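Local coordinates for jasmonate-induced oxygenase 2 (Arabidopsis thaliana, PDB 6LSV), which catalyses the 2-oxoglutarate- and iron-dependent hydroxylation of the defence hormone jasmonate to 12-hydroxyjasmonate, at residues Asn210-Cys215 with His284-Asn289; Ser132-Asp137 with Leu222-His227; Asp240-Leu245 with Lys292-Leu297. All coordinates share one frame; numbering follows the deposited sequence.

All three contacts border the 2-oxoglutarate site, yet they differ in burial and chemistry. Contact 2 is buried and mostly polar: a carboxylate and backbone groups tie the 132-137 loop to a short strand that leads to the iron ligand H227. Contacts 1 and 3 are partly buried, with outer ends nearer the surface. Contact 1 is largely apolar, a tyrosine ring against valines, whereas contact 3 centres on the arginine that grips the co-substrate. Strands 204-212 and 294-302, neighbours in the large sheet, join contacts 1 and 3 by backbone bonds. Contacts 1 and 2 also meet directly, while contacts 2 and 3 do not touch.

Contact 1 of 3, residues Asn210-Cys215 with His284-Asn289; sequences NYYPKC and HRVIVN. With AKG (2-oxoglutaric acid), chain C.
Y212 reaches from strand 204-212 across to V286 and V288, each of its parts meeting something different. Its CB packs on V288 CG1 at 3.8 Å. CG lies anti to the carbonyl carbon (chi1 -49°), which sets the ring across V286, whose CG1 sits over the middle of one face in a CH-pi contact, 3.7 Å from the ring centroid. At the tip, OH gives a weak hydrogen bond of 2.9 Å to O4 of 2-oxoglutarate, with V286 CG2 close by. The tyrosine thus borders the C5 carboxylate of the co-substrate, while N210 ND2 donates to O2 of the C1 carboxylate over 2.8 Å.

Further out, the two segments are joined by a backbone hydrogen bond, C215 N to N289 O at 3.0 Å. Beside it a water accepts from N289 N and may donate to P213 O, 2.6 Å away. C215 CB rests against V288 CG2, 3.8 Å away, extending the apolar patch.

The tyrosine ring bridges two sheets: strand 204-212 runs between 294-302 and 137-144 in the large one, and strand 284-286 edges the small one beside 245-248. S296 and L224 also touch Y212, and H284, which opens strand 284-286, is an iron ligand.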
loop_
_atom_site.group_PDB
_atom_site.type_symbol
_atom_site.label_atom_id
_atom_site.label_comp_id
_atom_site.label_asym_id
_atom_site.label_seq_id
_atom_site.Cartn_x
_atom_site.Cartn_y
_atom_site.Cartn_z
ATOM N N ASN A 210 1.493 -4.218 -7.838
ATOM C CA ASN A 210 1.232 -3.168 -8.813
ATOM C C ASN A 210 2.181 -3.300 -9.997
ATOM O O ASN A 210 3.392 -3.464 -9.816
ATOM C CB ASN A 210 1.379 -1.786 -8.174
ATOM C CG ASN A 210 0.430 -1.575 -7.015
ATOM O OD1 ASN A 210 -0.776 -1.792 -7.137
ATOM N ND2 ASN A 210 0.970 -1.155 -5.876
ATOM N N TYR A 211 1.626 -3.217 -11.203
ATOM C CA TYR A 211 2.392 -3.302 -12.440
ATOM C C TYR A 211 2.261 -1.979 -13.176
ATOM O O TYR A 211 1.150 -1.575 -13.532
ATOM C CB TYR A 211 1.899 -4.458 -13.314
ATOM C CG TYR A 211 2.706 -4.653 -14.579
ATOM C CD1 TYR A 211 4.092 -4.569 -14.559
ATOM C CD2 TYR A 211 2.082 -4.915 -15.794
ATOM C CE1 TYR A 211 4.836 -4.744 -15.710
ATOM C CE2 TYR A 211 2.820 -5.092 -16.953
ATOM C CZ TYR A 211 4.197 -5.005 -16.902
ATOM O OH TYR A 211 4.943 -5.179 -18.045
ATOM N N TYR A 212 3.392 -1.310 -13.404
ATOM C CA TYR A 212 3.433 -0.021 -14.089
ATOM C C TYR A 212 4.143 -0.188 -15.426
ATOM O O TYR A 212 5.374 -0.068 -15.499
ATOM C CB TYR A 212 4.139 1.029 -13.226
ATOM C CG TYR A 212 3.632 1.082 -11.803
ATOM C CD1 TYR A 212 2.494 1.810 -11.478
ATOM C CD2 TYR A 212 4.282 0.392 -10.786
ATOM C CE1 TYR A 212 2.019 1.856 -10.181
ATOM C CE2 TYR A 212 3.815 0.432 -9.486
ATOM C CZ TYR A 212 2.684 1.166 -9.190
ATOM O OH TYR A 212 2.214 1.211 -7.898
ATOM N N PRO A 213 3.408 -0.466 -16.520
ATOM C CA PRO A 213 4.047 -0.647 -17.833
ATOM C C PRO A 213 4.633 0.651 -18.362
ATOM O O PRO A 213 4.501 1.692 -17.713
ATOM C CB PRO A 213 2.895 -1.148 -18.717
ATOM C CG PRO A 213 1.815 -1.586 -17.761
ATOM C CD PRO A 213 1.954 -0.676 -16.587
ATOM N N LYS A 214 5.282 0.622 -19.523
ATOM C CA LYS A 214 5.832 1.857 -20.058
ATOM C C LYS A 214 4.695 2.753 -20.552
ATOM O O LYS A 214 3.638 2.277 -20.978
ATOM C CB LYS A 214 6.842 1.571 -21.178
ATOM C CG LYS A 214 7.993 0.619 -20.802
ATOM C CD LYS A 214 8.624 0.005 -22.020
ATOM C CE LYS A 214 7.623 -0.576 -22.995
ATOM N NZ LYS A 214 6.391 -1.267 -22.517
ATOM N N CYS A 215 4.907 4.062 -20.453
ATOM C CA CYS A 215 3.875 5.033 -20.748
ATOM C C CYS A 215 4.360 5.977 -21.839
ATOM O O CYS A 215 5.464 6.525 -21.730
ATOM C CB CYS A 215 3.501 5.833 -19.490
ATOM S SG CYS A 215 2.196 7.036 -19.754
ATOM N N HIS A 284 1.433 9.020 -0.728
ATOM C CA HIS A 284 2.363 8.646 -1.780
ATOM C C HIS A 284 1.638 8.533 -3.114
ATOM O O HIS A 284 0.406 8.497 -3.188
ATOM C CB HIS A 284 3.096 7.335 -1.455
ATOM C CG HIS A 284 2.238 6.309 -0.787
ATOM N ND1 HIS A 284 1.887 6.385 0.545
ATOM C CD2 HIS A 284 1.667 5.178 -1.263
ATOM C CE1 HIS A 284 1.132 5.346 0.857
ATOM N NE2 HIS A 284 0.982 4.599 -0.221
ATOM N N ARG A 285 2.440 8.494 -4.174
ATOM C CA ARG A 285 1.976 8.347 -5.543
ATOM C C ARG A 285 3.108 7.716 -6.340
ATOM O O ARG A 285 4.265 7.720 -5.910
ATOM C CB ARG A 285 1.561 9.694 -6.146
ATOM C CG ARG A 285 2.745 10.571 -6.533
ATOM C CD ARG A 285 2.309 11.890 -7.144
ATOM N NE ARG A 285 3.448 12.618 -7.696
ATOM C CZ ARG A 285 3.388 13.847 -8.198
ATOM N NH1 ARG A 285 2.236 14.504 -8.226
ATOM N NH2 ARG A 285 4.483 14.422 -8.676
ATOM N N VAL A 286 2.771 7.169 -7.501
ATOM C CA VAL A 286 3.751 6.529 -8.369
ATOM C C VAL A 286 3.777 7.275 -9.693
ATOM O O VAL A 286 2.723 7.563 -10.271
ATOM C CB VAL A 286 3.445 5.034 -8.585
ATOM C CG1 VAL A 286 4.612 4.349 -9.282
ATOM C CG2 VAL A 286 3.147 4.350 -7.260
ATOM N N ILE A 287 4.976 7.604 -10.157
ATOM C CA ILE A 287 5.168 8.143 -11.487
ATOM C C ILE A 287 5.671 7.017 -12.376
ATOM O O ILE A 287 6.239 6.026 -11.909
ATOM C CB ILE A 287 6.138 9.349 -11.501
ATOM C CG1 ILE A 287 7.534 8.925 -11.050
ATOM C CG2 ILE A 287 5.605 10.473 -10.626
ATOM C CD1 ILE A 287 8.515 10.079 -10.951
ATOM N N VAL A 288 5.443 7.162 -13.679
ATOM C CA VAL A 288 5.839 6.143 -14.647
ATOM C C VAL A 288 6.829 6.768 -15.619
ATOM O O VAL A 288 7.124 7.965 -15.526
ATOM C CB VAL A 288 4.611 5.561 -15.377
ATOM C CG1 VAL A 288 3.870 4.591 -14.477
ATOM C CG2 VAL A 288 3.677 6.673 -15.821
ATOM N N ASN A 289 7.372 5.971 -16.538
ATOM C CA ASN A 289 8.204 6.525 -17.598
ATOM C C ASN A 289 8.039 5.699 -18.866
ATOM O O ASN A 289 7.404 4.641 -18.876
ATOM C CB ASN A 289 9.681 6.625 -17.189
ATOM C CG ASN A 289 10.210 5.356 -16.565
ATOM O OD1 ASN A 289 9.860 4.251 -16.972
ATOM N ND2 ASN A 289 11.076 5.512 -15.570
HETATM C C1 AKG C . 0.847 1.034 -3.122
HETATM O O1 AKG C . 0.775 1.025 -1.868
HETATM O O2 AKG C . 0.004 0.375 -3.792
HETATM C C2 AKG C . 1.936 1.865 -3.810
HETATM O O5 AKG C . 1.941 3.039 -3.651
HETATM C C3 AKG C . 3.016 1.225 -4.693
HETATM C C4 AKG C . 4.339 1.970 -4.490
HETATM C C5 AKG C . 5.314 1.682 -5.633
HETATM O O3 AKG C . 6.559 1.713 -5.443
HETATM O O4 AKG C . 4.864 1.416 -6.775
HETATM O O HOH W 1 6.563 2.993 -16.766
#

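Contact 2 of 3, residues Ser132-Asp137 with Leu222-His227; sequences SLDWSD and LGLSPH. With FE (Fe (III) ion), chain E; JAA ({(1R,2R)-3-oxo-2-[(2Z)-pent-2-en-1-yl]cyclopentyl}acetic acid), chain D; AKG (2-oxoglutaric acid), chain C.
D134 OD1 is gripped by two groups: S225 OG donates to it over 2.7 Å, and K27 NZ forms a salt bridge with it. The serine hydroxyl comes in on the syn side, 16° from the carboxylate plane. The other oxygen is taken differently, for S225 N reaches D134 OD2 at 2.9 Å from well above that plane. Both ends of the carboxylate therefore hold the same residue, which should fix its rotation. The side chain gets there with CG anti to the carbonyl carbon (chi1 -69°), which carries OD2 within 3.4 Å of L224 CD1.

One residue on, W135 N makes an almost straight 2.8 Å hydrogen bond to L222 O, and a water accepts from L222 N and lies 2.9 Å from L133 O. W135 centres an inverse gamma turn, and its indole NE1 hydrogen-bonds to K214 O.

Farther along, S225 O receives H227 ND1 (3.2 Å), which leaves NE2 to bind the iron at 2.4 Å, beside C15 of jasmonate.

G223 and L224 form a classic beta bulge opposite V286 of strand 284-286. The 132-137 loop, which runs into strand 137-144 of the large sheet, lies against this bulged edge, and W135 packs on helix 10-15.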
loop_
_atom_site.group_PDB
_atom_site.type_symbol
_atom_site.label_atom_id
_atom_site.label_comp_id
_atom_site.label_asym_id
_atom_site.label_seq_id
_atom_site.Cartn_x
_atom_site.Cartn_y
_atom_site.Cartn_z
ATOM N N SER A 132 -10.807 9.890 -14.017
ATOM C CA SER A 132 -9.465 9.699 -14.546
ATOM C C SER A 132 -8.886 8.386 -14.034
ATOM O O SER A 132 -9.187 7.938 -12.924
ATOM C CB SER A 132 -8.559 10.863 -14.149
ATOM O OG SER A 132 -7.513 11.040 -15.091
ATOM N N LEU A 133 -8.049 7.764 -14.855
ATOM C CA LEU A 133 -7.481 6.466 -14.534
ATOM C C LEU A 133 -5.972 6.568 -14.361
ATOM O O LEU A 133 -5.327 7.510 -14.833
ATOM C CB LEU A 133 -7.816 5.437 -15.616
ATOM C CG LEU A 133 -9.312 5.199 -15.802
ATOM C CD1 LEU A 133 -9.554 4.234 -16.946
ATOM C CD2 LEU A 133 -9.923 4.679 -14.513
ATOM N N ASP A 134 -5.415 5.573 -13.678
ATOM C CA ASP A 134 -3.986 5.500 -13.427
ATOM C C ASP A 134 -3.326 4.514 -14.384
ATOM O O ASP A 134 -3.955 3.565 -14.864
ATOM C CB ASP A 134 -3.713 5.097 -11.978
ATOM C CG ASP A 134 -4.096 6.184 -10.991
ATOM O OD1 ASP A 134 -4.242 7.351 -11.415
ATOM O OD2 ASP A 134 -4.258 5.870 -9.793
ATOM N N TRP A 135 -2.044 4.750 -14.657
ATOM C CA TRP A 135 -1.295 3.937 -15.614
ATOM C C TRP A 135 -0.697 2.721 -14.905
ATOM O O TRP A 135 0.517 2.580 -14.750
ATOM C CB TRP A 135 -0.214 4.768 -16.292
ATOM C CG TRP A 135 0.282 4.152 -17.570
ATOM C CD1 TRP A 135 1.427 3.430 -17.744
ATOM C CD2 TRP A 135 -0.362 4.196 -18.848
ATOM N NE1 TRP A 135 1.538 3.027 -19.053
ATOM C CE2 TRP A 135 0.451 3.483 -19.751
ATOM C CE3 TRP A 135 -1.549 4.768 -19.316
ATOM C CZ2 TRP A 135 0.117 3.329 -21.095
ATOM C CZ3 TRP A 135 -1.879 4.614 -20.650
ATOM C CH2 TRP A 135 -1.049 3.903 -21.524
ATOM N N SER A 136 -1.585 1.827 -14.479
ATOM C CA SER A 136 -1.124 0.618 -13.812
ATOM C C SER A 136 -2.214 -0.438 -13.838
ATOM O O SER A 136 -3.409 -0.124 -13.832
ATOM C CB SER A 136 -0.714 0.887 -12.359
ATOM O OG SER A 136 -1.644 1.738 -11.713
ATOM N N ASP A 137 -1.777 -1.691 -13.876
ATOM C CA ASP A 137 -2.590 -2.849 -13.550
ATOM C C ASP A 137 -2.138 -3.376 -12.195
ATOM O O ASP A 137 -1.046 -3.053 -11.719
ATOM C CB ASP A 137 -2.459 -3.941 -14.617
ATOM C CG ASP A 137 -2.864 -3.460 -15.999
ATOM O OD1 ASP A 137 -3.770 -2.607 -16.096
ATOM O OD2 ASP A 137 -2.269 -3.933 -16.990
ATOM N N LEU A 222 0.078 9.254 -14.217
ATOM C CA LEU A 222 0.521 8.782 -12.916
ATOM C C LEU A 222 0.270 7.286 -12.854
ATOM O O LEU A 222 -0.816 6.824 -13.218
ATOM C CB LEU A 222 -0.214 9.494 -11.776
ATOM C CG LEU A 222 0.307 10.872 -11.364
ATOM C CD1 LEU A 222 -0.635 11.517 -10.364
ATOM C CD2 LEU A 222 1.706 10.772 -10.790
ATOM N N GLY A 223 1.280 6.530 -12.421
ATOM C CA GLY A 223 1.067 5.113 -12.195
ATOM C C GLY A 223 0.040 4.862 -11.113
ATOM O O GLY A 223 -0.740 3.910 -11.196
ATOM N N LEU A 224 0.010 5.726 -10.100
ATOM C CA LEU A 224 -0.964 5.637 -9.016
ATOM C C LEU A 224 -1.132 7.027 -8.419
ATOM O O LEU A 224 -0.149 7.641 -7.992
ATOM C CB LEU A 224 -0.501 4.637 -7.961
ATOM C CG LEU A 224 -1.539 4.136 -6.958
ATOM C CD1 LEU A 224 -2.812 3.699 -7.667
ATOM C CD2 LEU A 224 -0.943 2.997 -6.143
ATOM N N SER A 225 -2.368 7.521 -8.392
ATOM C CA SER A 225 -2.650 8.872 -7.930
ATOM C C SER A 225 -2.448 8.994 -6.417
ATOM O O SER A 225 -2.401 7.986 -5.707
ATOM C CB SER A 225 -4.075 9.266 -8.317
ATOM O OG SER A 225 -4.197 9.409 -9.720
ATOM N N PRO A 226 -2.318 10.225 -5.902
ATOM C CA PRO A 226 -2.036 10.400 -4.471
ATOM C C PRO A 226 -3.061 9.711 -3.583
ATOM O O PRO A 226 -4.253 9.660 -3.892
ATOM C CB PRO A 226 -2.085 11.921 -4.284
ATOM C CG PRO A 226 -1.711 12.463 -5.606
ATOM C CD PRO A 226 -2.303 11.518 -6.614
ATOM N N HIS A 227 -2.572 9.186 -2.460
ATOM C CA HIS A 227 -3.406 8.539 -1.457
ATOM C C HIS A 227 -2.540 8.175 -0.260
ATOM O O HIS A 227 -1.317 8.049 -0.368
ATOM C CB HIS A 227 -4.078 7.275 -1.996
ATOM C CG HIS A 227 -3.134 6.127 -2.164
ATOM N ND1 HIS A 227 -2.106 6.141 -3.082
ATOM C CD2 HIS A 227 -3.050 4.938 -1.523
ATOM C CE1 HIS A 227 -1.434 5.008 -3.004
ATOM N NE2 HIS A 227 -1.984 4.261 -2.064
HETATM FE FE FE E . -0.301 2.670 -1.431
HETATM O O01 JAA D . -6.582 -2.381 -4.186
HETATM O O02 JAA D . -8.280 -3.079 1.907
HETATM O O03 JAA D . -10.207 -2.435 1.131
HETATM C C04 JAA D . -7.776 -2.333 -1.025
HETATM C C05 JAA D . -7.137 -1.455 -2.236
HETATM C C06 JAA D . -8.966 -3.071 -1.694
HETATM C C07 JAA D . -8.762 -2.976 -3.057
HETATM C C08 JAA D . -7.315 -2.232 -3.266
HETATM C C09 JAA D . -5.589 -1.171 -2.002
HETATM C C10 JAA D . -8.240 -1.516 0.050
HETATM C C11 JAA D . -5.407 0.108 -1.182
HETATM C C12 JAA D . -8.948 -2.392 1.088
HETATM C C13 JAA D . -4.564 1.055 -1.548
HETATM C C14 JAA D . -3.728 0.925 -2.819
HETATM C C15 JAA D . -3.910 2.174 -3.680
HETATM C C1 AKG C . 0.847 1.034 -3.122
HETATM O O1 AKG C . 0.775 1.025 -1.868
HETATM O O2 AKG C . 0.004 0.375 -3.792
HETATM C C2 AKG C . 1.936 1.865 -3.810
HETATM O O5 AKG C . 1.941 3.039 -3.651
HETATM C C3 AKG C . 3.016 1.225 -4.693
HETATM C C4 AKG C . 4.339 1.970 -4.490
HETATM C C5 AKG C . 5.314 1.682 -5.633
HETATM O O3 AKG C . 6.559 1.713 -5.443
HETATM O O4 AKG C . 4.864 1.416 -6.775
HETATM O O HOH W 2 -2.612 8.246 -15.504
#

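Contact 3 of 3, residues Asp240-Leu245 with Lys292-Leu297; sequences DQVFGL and KERVSL. With AKG (2-oxoglutaric acid), chain C.
The side chains of R294 and V242 run past each other in opposite senses, and the arginine reaches the distal carboxylate of 2-oxoglutarate with both terminal nitrogens. NH1 donates to O4 at 2.9 Å, nearly straight, while NH2 donates to O3 at 2.8 Å. S296 OG sits close to both oxygens, its single proton offering either a weak bond at most. L245 CB lies 3.5 Å from O3.

The NE-H is held by protein. R294 NE donates over 2.8 Å to V242 O, which lies in the guanidinium plane, although the nitrogen itself stands well above the carbonyl plane of V242. With V242 O and the carboxylate at its rim, the flat group can hardly turn. One face is covered by the main chain at G244 and L245, with L245 N about over its centre. A bend at chi3 (81°) brings the guanidinium against this main chain, and R294 CG packs against V242 CB at 3.5 Å.

Farther out, D239 steadies both partners: its carboxylate accepts from V242 N and Q241 N on one oxygen and from V295 N on the other. Backbone bonds from R294 to Y212 and S296 to N210 fix the strand in the large sheet.

An arginine and a serine two residues apart on one strand form the RxS motif by which this oxygenase family clasps 2-oxoglutarate in its double-stranded beta-helix.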
loop_
_atom_site.group_PDB
_atom_site.type_symbol
_atom_site.label_atom_id
_atom_site.label_comp_id
_atom_site.label_asym_id
_atom_site.label_seq_id
_atom_site.Cartn_x
_atom_site.Cartn_y
_atom_site.Cartn_z
ATOM N N ASP A 240 13.159 -2.856 -7.357
ATOM C CA ASP A 240 14.566 -2.769 -6.992
ATOM C C ASP A 240 15.431 -2.098 -8.048
ATOM O O ASP A 240 16.630 -1.928 -7.802
ATOM C CB ASP A 240 15.113 -4.168 -6.718
ATOM C CG ASP A 240 15.370 -4.949 -7.993
ATOM O OD1 ASP A 240 14.457 -5.025 -8.844
ATOM O OD2 ASP A 240 16.492 -5.478 -8.149
ATOM N N GLN A 241 14.882 -1.719 -9.203
ATOM C CA GLN A 241 15.716 -1.206 -10.285
ATOM C C GLN A 241 15.246 0.151 -10.795
ATOM O O GLN A 241 16.057 0.941 -11.287
ATOM C CB GLN A 241 15.748 -2.201 -11.450
ATOM C CG GLN A 241 16.486 -3.502 -11.161
ATOM C CD GLN A 241 17.987 -3.311 -11.009
ATOM O OE1 GLN A 241 18.511 -3.278 -9.894
ATOM N NE2 GLN A 241 18.685 -3.184 -12.133
ATOM N N VAL A 242 13.951 0.435 -10.705
ATOM C CA VAL A 242 13.357 1.580 -11.389
ATOM C C VAL A 242 12.691 2.489 -10.368
ATOM O O VAL A 242 11.874 2.033 -9.560
ATOM C CB VAL A 242 12.344 1.134 -12.458
ATOM C CG1 VAL A 242 12.090 2.259 -13.450
ATOM C CG2 VAL A 242 12.833 -0.116 -13.170
ATOM N N PHE A 243 13.030 3.773 -10.416
ATOM C CA PHE A 243 12.417 4.738 -9.514
ATOM C C PHE A 243 11.001 5.061 -9.982
ATOM O O PHE A 243 10.674 4.949 -11.166
ATOM C CB PHE A 243 13.257 6.019 -9.439
ATOM C CG PHE A 243 14.715 5.787 -9.096
ATOM C CD1 PHE A 243 15.104 4.720 -8.298
ATOM C CD2 PHE A 243 15.694 6.644 -9.578
ATOM C CE1 PHE A 243 16.441 4.516 -7.991
ATOM C CE2 PHE A 243 17.031 6.445 -9.271
ATOM C CZ PHE A 243 17.404 5.380 -8.479
ATOM N N GLY A 244 10.154 5.452 -9.034
ATOM C CA GLY A 244 8.789 5.811 -9.365
ATOM C C GLY A 244 7.951 6.174 -8.158
ATOM O O GLY A 244 7.016 6.971 -8.258
ATOM N N LEU A 245 8.278 5.593 -7.007
ATOM C CA LEU A 245 7.539 5.891 -5.789
ATOM C C LEU A 245 7.893 7.286 -5.288
ATOM O O LEU A 245 9.071 7.647 -5.196
ATOM C CB LEU A 245 7.842 4.847 -4.718
ATOM C CG LEU A 245 7.348 5.187 -3.315
ATOM C CD1 LEU A 245 5.844 5.000 -3.228
ATOM C CD2 LEU A 245 8.060 4.331 -2.291
ATOM N N LYS A 292 10.975 2.002 -19.239
ATOM C CA LYS A 292 10.999 0.768 -18.472
ATOM C C LYS A 292 9.756 0.701 -17.591
ATOM O O LYS A 292 9.057 1.694 -17.374
ATOM C CB LYS A 292 12.299 0.639 -17.658
ATOM C CG LYS A 292 12.603 -0.791 -17.167
ATOM C CD LYS A 292 12.163 -1.882 -18.166
ATOM C CE LYS A 292 12.532 -3.266 -17.654
ATOM N NZ LYS A 292 12.441 -3.340 -16.162
ATOM N N GLU A 293 9.473 -0.502 -17.119
ATOM C CA GLU A 293 8.321 -0.809 -16.295
ATOM C C GLU A 293 8.734 -0.808 -14.828
ATOM O O GLU A 293 9.887 -0.545 -14.483
ATOM C CB GLU A 293 7.740 -2.163 -16.707
ATOM C CG GLU A 293 8.819 -3.220 -16.929
ATOM C CD GLU A 293 8.284 -4.636 -16.852
ATOM O OE1 GLU A 293 7.592 -5.059 -17.802
ATOM O OE2 GLU A 293 8.562 -5.327 -15.847
ATOM N N ARG A 294 7.774 -1.113 -13.959
ATOM C CA ARG A 294 8.023 -1.258 -12.534
ATOM C C ARG A 294 7.117 -2.350 -11.993
ATOM O O ARG A 294 6.039 -2.605 -12.535
ATOM C CB ARG A 294 7.780 0.052 -11.761
ATOM C CG ARG A 294 8.906 1.073 -11.860
ATOM C CD ARG A 294 8.695 2.277 -10.933
ATOM N NE ARG A 294 9.087 2.014 -9.548
ATOM C CZ ARG A 294 8.234 1.818 -8.546
ATOM N NH1 ARG A 294 6.924 1.856 -8.761
ATOM N NH2 ARG A 294 8.692 1.583 -7.322
ATOM N N VAL A 295 7.568 -2.996 -10.922
ATOM C CA VAL A 295 6.762 -3.966 -10.191
ATOM C C VAL A 295 6.997 -3.729 -8.707
ATOM O O VAL A 295 8.141 -3.797 -8.240
ATOM C CB VAL A 295 7.108 -5.420 -10.561
ATOM C CG1 VAL A 295 6.632 -6.367 -9.471
ATOM C CG2 VAL A 295 6.491 -5.791 -11.902
ATOM N N SER A 296 5.928 -3.447 -7.968
ATOM C CA SER A 296 6.025 -3.202 -6.538
ATOM C C SER A 296 4.988 -4.032 -5.799
ATOM O O SER A 296 3.900 -4.302 -6.313
ATOM C CB SER A 296 5.850 -1.719 -6.209
ATOM O OG SER A 296 6.608 -0.917 -7.098
ATOM N N LEU A 297 5.341 -4.430 -4.580
ATOM C CA LEU A 297 4.523 -5.315 -3.762
ATOM C C LEU A 297 4.105 -4.571 -2.502
ATOM O O LEU A 297 4.959 -4.127 -1.725
ATOM C CB LEU A 297 5.285 -6.595 -3.408
ATOM C CG LEU A 297 5.406 -7.699 -4.467
ATOM C CD1 LEU A 297 6.289 -7.289 -5.637
ATOM C CD2 LEU A 297 5.932 -8.974 -3.832
HETATM C C1 AKG C . 0.847 1.034 -3.122
HETATM O O1 AKG C . 0.775 1.025 -1.868
HETATM O O2 AKG C . 0.004 0.375 -3.792
HETATM C C2 AKG C . 1.936 1.865 -3.810
HETATM O O5 AKG C . 1.941 3.039 -3.651
HETATM C C3 AKG C . 3.016 1.225 -4.693
HETATM C C4 AKG C . 4.339 1.970 -4.490
HETATM C C5 AKG C . 5.314 1.682 -5.633
HETATM O O3 AKG C . 6.559 1.713 -5.443
HETATM O O4 AKG C . 4.864 1.416 -6.775
#